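DegQ (Legionella fallonii, PDB 3PV2) probably acts as a serine protease and chaperone of the HtrA family, one that encloses its own proteolytic chamber by assembling into large 12-mers. Local coordinates at residues G120-T125 against I255-M260; S325-G330 against A348-I353. One frame throughout, in Å; residues are numbered along the deposited sequence.

Overall arrangement
Contact 1 joins two domains: the end of strand 113-122 and the turn after it, in the first barrel of the trypsin-like fold, meet the loop 255-260, between helix 239-252 and the first PDZ strand, 262-266. Contact 2 stays inside that PDZ domain, where the loop 325-330 meets the end of strand 342-349. Their centres lie about 11 Å apart, and segment 255-260 of contact 1 also touches contact 2, with L259 N to T351 O and H256 NE2 to D352 OD2 as probable hydrogen bonds. Contact 1 is partly buried and chiefly ionic, built on R257 and two carboxylates. Contact 2 is a surface contact of mostly apolar packing around one backbone bond. Neither pair of segments touches another subunit.

Contact 1 of 2, residues G120-T125 against I255-M260; sequences GGDSET and IHRGLM
R257 meets the carboxylate of D122 end-on, each terminal nitrogen serving one oxygen. NH1 of R257 donates to OD1 of D122 at 2.9 Å with an N-H...O angle of 178°, and NH2 reaches OD2 in an almost equally straight bond. Both oxygens use their syn lone pairs, and the carboxylate and guanidinium planes lie only 10° apart, which suits a bidentate, end-on salt bridge. The anti lone pair of D122 OD2 takes the hydroxyl of T125, with OG1 2.8 Å away, so two donors hold this oxygen. D122 OD1 accepts from a water that also donates to G121 O (2.7 Å) and accepts from I255 N. The salt-bridge network of D122, E124 and R257 joins the first trypsin-like barrel to the loop between helix 239-252 and the first PDZ strand, 262-266; T125 and I255 also rest on that helix. E124 adds a second negative charge in a different way. Its OE2 sits 2.9 Å from NE of R257 but well out of the guanidinium plane, a purely electrostatic salt bridge to which no N-H points. The opposite face of the guanidinium carries CG2 of I255, 3.7 Å above the plane, and CG2 of T125 lies at the edge. R257 runs extended from CG to NE, which carries the charged group across to D122, while CG1 of I255 packs 3.7 Å from D122 CG.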
loop_
_atom_site.group_PDB
_atom_site.type_symbol
_atom_site.label_atom_id
_atom_site.label_comp_id
_atom_site.label_asym_id
_atom_site.label_seq_id
_atom_site.Cartn_x
_atom_site.Cartn_y
_atom_site.Cartn_z
ATOM N N GLY B 120 -41.960 -18.002 -23.997
ATOM C CA GLY B 120 -42.014 -16.987 -22.948
ATOM C C GLY B 120 -41.276 -17.521 -21.732
ATOM O O GLY B 120 -40.929 -18.716 -21.669
ATOM N N GLY B 121 -41.043 -16.646 -20.774
ATOM C CA GLY B 121 -40.422 -17.008 -19.560
ATOM C C GLY B 121 -41.083 -16.356 -18.396
ATOM O O GLY B 121 -41.943 -15.504 -18.558
ATOM N N ASP B 122 -40.616 -16.735 -17.223
ATOM C CA ASP B 122 -41.142 -16.261 -15.969
ATOM C C ASP B 122 -39.995 -16.265 -14.982
ATOM O O ASP B 122 -39.579 -17.360 -14.493
ATOM C CB ASP B 122 -42.269 -17.147 -15.486
ATOM C CG ASP B 122 -42.979 -16.547 -14.276
ATOM O OD1 ASP B 122 -43.416 -15.364 -14.351
ATOM O OD2 ASP B 122 -43.065 -17.234 -13.236
ATOM N N SER B 123 -39.449 -15.072 -14.724
ATOM C CA SER B 123 -38.263 -14.948 -13.837
ATOM C C SER B 123 -38.566 -15.305 -12.404
ATOM O O SER B 123 -37.734 -15.918 -11.727
ATOM C CB SER B 123 -37.617 -13.550 -13.896
ATOM O OG SER B 123 -38.548 -12.517 -13.673
ATOM N N GLU B 124 -39.763 -14.979 -11.944
ATOM C CA GLU B 124 -40.120 -15.342 -10.596
ATOM C C GLU B 124 -39.983 -16.868 -10.311
ATOM O O GLU B 124 -39.442 -17.261 -9.284
ATOM C CB GLU B 124 -41.496 -14.779 -10.201
ATOM C CG GLU B 124 -41.607 -14.631 -8.646
ATOM C CD GLU B 124 -43.042 -14.513 -8.126
ATOM O OE1 GLU B 124 -43.339 -15.039 -7.030
ATOM O OE2 GLU B 124 -43.872 -13.886 -8.818
ATOM N N THR B 125 -40.400 -17.737 -11.219
ATOM C CA THR B 125 -40.222 -19.175 -10.996
ATOM C C THR B 125 -38.980 -19.743 -11.693
ATOM O O THR B 125 -38.712 -20.953 -11.592
ATOM C CB THR B 125 -41.430 -19.941 -11.513
ATOM O OG1 THR B 125 -41.654 -19.571 -12.866
ATOM C CG2 THR B 125 -42.663 -19.607 -10.756
ATOM N N ILE B 255 -46.924 -15.076 -17.597
ATOM C CA ILE B 255 -47.786 -15.230 -16.462
ATOM C C ILE B 255 -48.172 -13.806 -16.038
ATOM O O ILE B 255 -47.301 -12.999 -15.749
ATOM C CB ILE B 255 -47.070 -15.900 -15.229
ATOM C CG1 ILE B 255 -46.407 -17.238 -15.603
ATOM C CG2 ILE B 255 -48.031 -16.041 -14.048
ATOM C CD1 ILE B 255 -47.269 -18.126 -16.391
ATOM N N HIS B 256 -49.458 -13.486 -16.028
ATOM C CA HIS B 256 -49.883 -12.203 -15.495
ATOM C C HIS B 256 -50.518 -12.454 -14.130
ATOM O O HIS B 256 -51.674 -12.815 -14.042
ATOM C CB HIS B 256 -50.845 -11.506 -16.428
ATOM C CG HIS B 256 -51.208 -10.127 -15.966
ATOM N ND1 HIS B 256 -50.620 -8.989 -16.477
ATOM C CD2 HIS B 256 -52.072 -9.705 -15.011
ATOM C CE1 HIS B 256 -51.114 -7.927 -15.867
ATOM N NE2 HIS B 256 -52.000 -8.335 -14.977
ATOM N N ARG B 257 -49.733 -12.280 -13.078
ATOM C CA ARG B 257 -50.180 -12.522 -11.727
ATOM C C ARG B 257 -51.162 -11.463 -11.229
ATOM O O ARG B 257 -50.970 -10.260 -11.463
ATOM C CB ARG B 257 -48.993 -12.534 -10.786
ATOM C CG ARG B 257 -48.177 -13.755 -10.900
ATOM C CD ARG B 257 -46.912 -13.632 -10.122
ATOM N NE ARG B 257 -46.199 -14.894 -10.179
ATOM C CZ ARG B 257 -45.408 -15.294 -11.170
ATOM N NH1 ARG B 257 -45.184 -14.517 -12.216
ATOM N NH2 ARG B 257 -44.828 -16.489 -11.106
ATOM N N GLY B 258 -52.209 -11.928 -10.557
ATOM C CA GLY B 258 -53.217 -11.042 -10.031
ATOM C C GLY B 258 -53.193 -11.099 -8.517
ATOM O O GLY B 258 -52.295 -11.674 -7.903
ATOM N N LEU B 259 -54.248 -10.563 -7.940
ATOM C CA LEU B 259 -54.306 -10.326 -6.536
ATOM C C LEU B 259 -55.450 -11.098 -5.920
ATOM O O LEU B 259 -56.553 -11.153 -6.468
ATOM C CB LEU B 259 -54.552 -8.862 -6.317
ATOM C CG LEU B 259 -54.708 -8.493 -4.860
ATOM C CD1 LEU B 259 -53.490 -9.068 -4.129
ATOM C CD2 LEU B 259 -54.850 -6.998 -4.668
ATOM N N MET B 260 -55.177 -11.663 -4.755
ATOM C CA MET B 260 -56.220 -12.219 -3.898
ATOM C C MET B 260 -56.282 -11.547 -2.511
ATOM O O MET B 260 -57.357 -11.322 -1.996
ATOM C CB MET B 260 -56.021 -13.693 -3.784
ATOM C CG MET B 260 -57.023 -14.353 -2.860
ATOM S SD MET B 260 -58.609 -14.405 -3.663
ATOM C CE MET B 260 -58.162 -15.424 -5.103
HETATM O O HOH W 1 -43.777 -14.317 -17.029
#

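Contact 2 of 2, residues S325-G330 against A348-I353; sequences SLLRVG and AVVTDI
V329 and G330 meet V350 and D352 where the PDZ fold brings the loop after helix 318-325 against the end of strand 342-349. The touching parts run at 91° to each other, so the two segments cross instead of running alongside each other. One backbone hydrogen bond spans them: G330 N donates to V350 O at 2.9 Å, with an N-H...O angle of 159° and the donor tilted from the carbonyl plane. V350 also has a backbone bond to S331, which carries the antiparallel pairing of strands 332-339 and 342-349 one step past their ends. G330 turns the chain with a positive phi, backbone angles that suit a residue without a side chain. The apolar contacts centre on V350, whose side chain is turned toward the loop and buried. Its CG2 approaches CB of L327 at 4.1 Å, its CG1 lies beside CA of V329, and V333 and M260 pack against it from elsewhere in the domain. With CG1 anti to the backbone N (chi1 166°), V329 places both methyls over the D352 backbone, CG1 3.6 Å from D352 N. Polar groups of D352 are satisfied beyond the contact: OD1 accepts from S355 N as an N-cap of helix 353-362, and OD2 is hydrogen-bonded to H256 NE2. CG1 of V349 rests 3.8 Å from G330 O.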
loop_
_atom_site.group_PDB
_atom_site.type_symbol
_atom_site.label_atom_id
_atom_site.label_comp_id
_atom_site.label_asym_id
_atom_site.label_seq_id
_atom_site.Cartn_x
_atom_site.Cartn_y
_atom_site.Cartn_z
ATOM N N SER B 325 -51.425 -17.897 -7.339
ATOM C CA SER B 325 -50.495 -17.062 -8.072
ATOM C C SER B 325 -50.678 -17.119 -9.555
ATOM O O SER B 325 -50.444 -16.131 -10.228
ATOM C CB SER B 325 -49.047 -17.471 -7.803
ATOM O OG SER B 325 -48.720 -18.563 -8.644
ATOM N N LEU B 326 -51.089 -18.256 -10.081
ATOM C CA LEU B 326 -51.130 -18.420 -11.516
ATOM C C LEU B 326 -52.550 -18.466 -12.060
ATOM O O LEU B 326 -52.766 -18.799 -13.249
ATOM C CB LEU B 326 -50.398 -19.712 -11.919
ATOM C CG LEU B 326 -49.061 -20.105 -11.267
ATOM C CD1 LEU B 326 -48.751 -21.492 -11.724
ATOM C CD2 LEU B 326 -47.889 -19.158 -11.563
ATOM N N LEU B 327 -53.537 -18.158 -11.229
ATOM C CA LEU B 327 -54.878 -17.954 -11.775
ATOM C C LEU B 327 -54.885 -16.629 -12.509
ATOM O O LEU B 327 -54.114 -15.720 -12.224
ATOM C CB LEU B 327 -55.950 -17.952 -10.678
ATOM C CG LEU B 327 -56.374 -19.290 -10.048
ATOM C CD1 LEU B 327 -55.402 -20.410 -10.359
ATOM C CD2 LEU B 327 -56.568 -19.082 -8.589
ATOM N N ARG B 328 -55.806 -16.529 -13.440
ATOM C CA ARG B 328 -55.892 -15.366 -14.288
ATOM C C ARG B 328 -56.750 -14.273 -13.684
ATOM O O ARG B 328 -57.843 -14.538 -13.180
ATOM C CB ARG B 328 -56.479 -15.789 -15.645
ATOM C CG ARG B 328 -55.447 -16.469 -16.555
ATOM C CD ARG B 328 -55.148 -15.548 -17.699
ATOM N NE ARG B 328 -53.735 -15.331 -17.900
ATOM C CZ ARG B 328 -53.263 -14.325 -18.613
ATOM N NH1 ARG B 328 -54.098 -13.471 -19.186
ATOM N NH2 ARG B 328 -51.957 -14.171 -18.747
ATOM N N VAL B 329 -56.284 -13.037 -13.813
ATOM C CA VAL B 329 -57.095 -11.891 -13.456
ATOM C C VAL B 329 -58.442 -12.155 -14.084
ATOM O O VAL B 329 -58.504 -12.633 -15.184
ATOM C CB VAL B 329 -56.494 -10.560 -13.987
ATOM C CG1 VAL B 329 -57.542 -9.391 -13.909
ATOM C CG2 VAL B 329 -55.178 -10.211 -13.241
ATOM N N GLY B 330 -59.520 -11.864 -13.384
ATOM C CA GLY B 330 -60.847 -12.206 -13.835
ATOM C C GLY B 330 -61.367 -13.542 -13.368
ATOM O O GLY B 330 -62.584 -13.705 -13.290
ATOM N N ALA B 348 -64.198 -16.130 -4.613
ATOM C CA ALA B 348 -63.452 -14.911 -4.771
ATOM C C ALA B 348 -63.078 -14.687 -6.263
ATOM O O ALA B 348 -62.885 -15.629 -7.024
ATOM C CB ALA B 348 -62.214 -14.943 -3.891
ATOM N N VAL B 349 -62.999 -13.420 -6.667
ATOM C CA VAL B 349 -62.579 -13.055 -8.042
ATOM C C VAL B 349 -61.176 -12.422 -8.032
ATOM O O VAL B 349 -60.970 -11.462 -7.344
ATOM C CB VAL B 349 -63.659 -12.162 -8.733
ATOM C CG1 VAL B 349 -63.213 -11.720 -10.152
ATOM C CG2 VAL B 349 -64.992 -12.934 -8.876
ATOM N N VAL B 350 -60.208 -13.006 -8.724
ATOM C CA VAL B 350 -58.859 -12.480 -8.760
ATOM C C VAL B 350 -58.855 -11.167 -9.521
ATOM O O VAL B 350 -59.476 -11.087 -10.580
ATOM C CB VAL B 350 -57.918 -13.404 -9.533
ATOM C CG1 VAL B 350 -56.508 -12.807 -9.615
ATOM C CG2 VAL B 350 -57.880 -14.821 -8.916
ATOM N N THR B 351 -58.173 -10.158 -8.996
ATOM C CA THR B 351 -58.120 -8.870 -9.633
ATOM C C THR B 351 -56.714 -8.498 -10.029
ATOM O O THR B 351 -55.716 -9.057 -9.529
ATOM C CB THR B 351 -58.705 -7.710 -8.747
ATOM O OG1 THR B 351 -58.040 -7.651 -7.473
ATOM C CG2 THR B 351 -60.190 -7.907 -8.550
ATOM N N ASP B 352 -56.654 -7.521 -10.924
ATOM C CA ASP B 352 -55.407 -6.927 -11.346
ATOM C C ASP B 352 -54.842 -6.069 -10.218
ATOM O O ASP B 352 -55.577 -5.289 -9.620
ATOM C CB ASP B 352 -55.599 -6.086 -12.614
ATOM C CG ASP B 352 -54.276 -5.651 -13.194
ATOM O OD1 ASP B 352 -53.884 -4.483 -12.986
ATOM O OD2 ASP B 352 -53.602 -6.507 -13.811
ATOM N N ILE B 353 -53.546 -6.235 -9.958
ATOM C CA ILE B 353 -52.852 -5.681 -8.769
ATOM C C ILE B 353 -52.878 -4.175 -8.907
ATOM O O ILE B 353 -53.184 -3.444 -7.976
ATOM C CB ILE B 353 -51.371 -6.170 -8.654
ATOM C CG1 ILE B 353 -51.299 -7.704 -8.682
ATOM C CG2 ILE B 353 -50.690 -5.653 -7.363
ATOM C CD1 ILE B 353 -49.922 -8.285 -9.078
#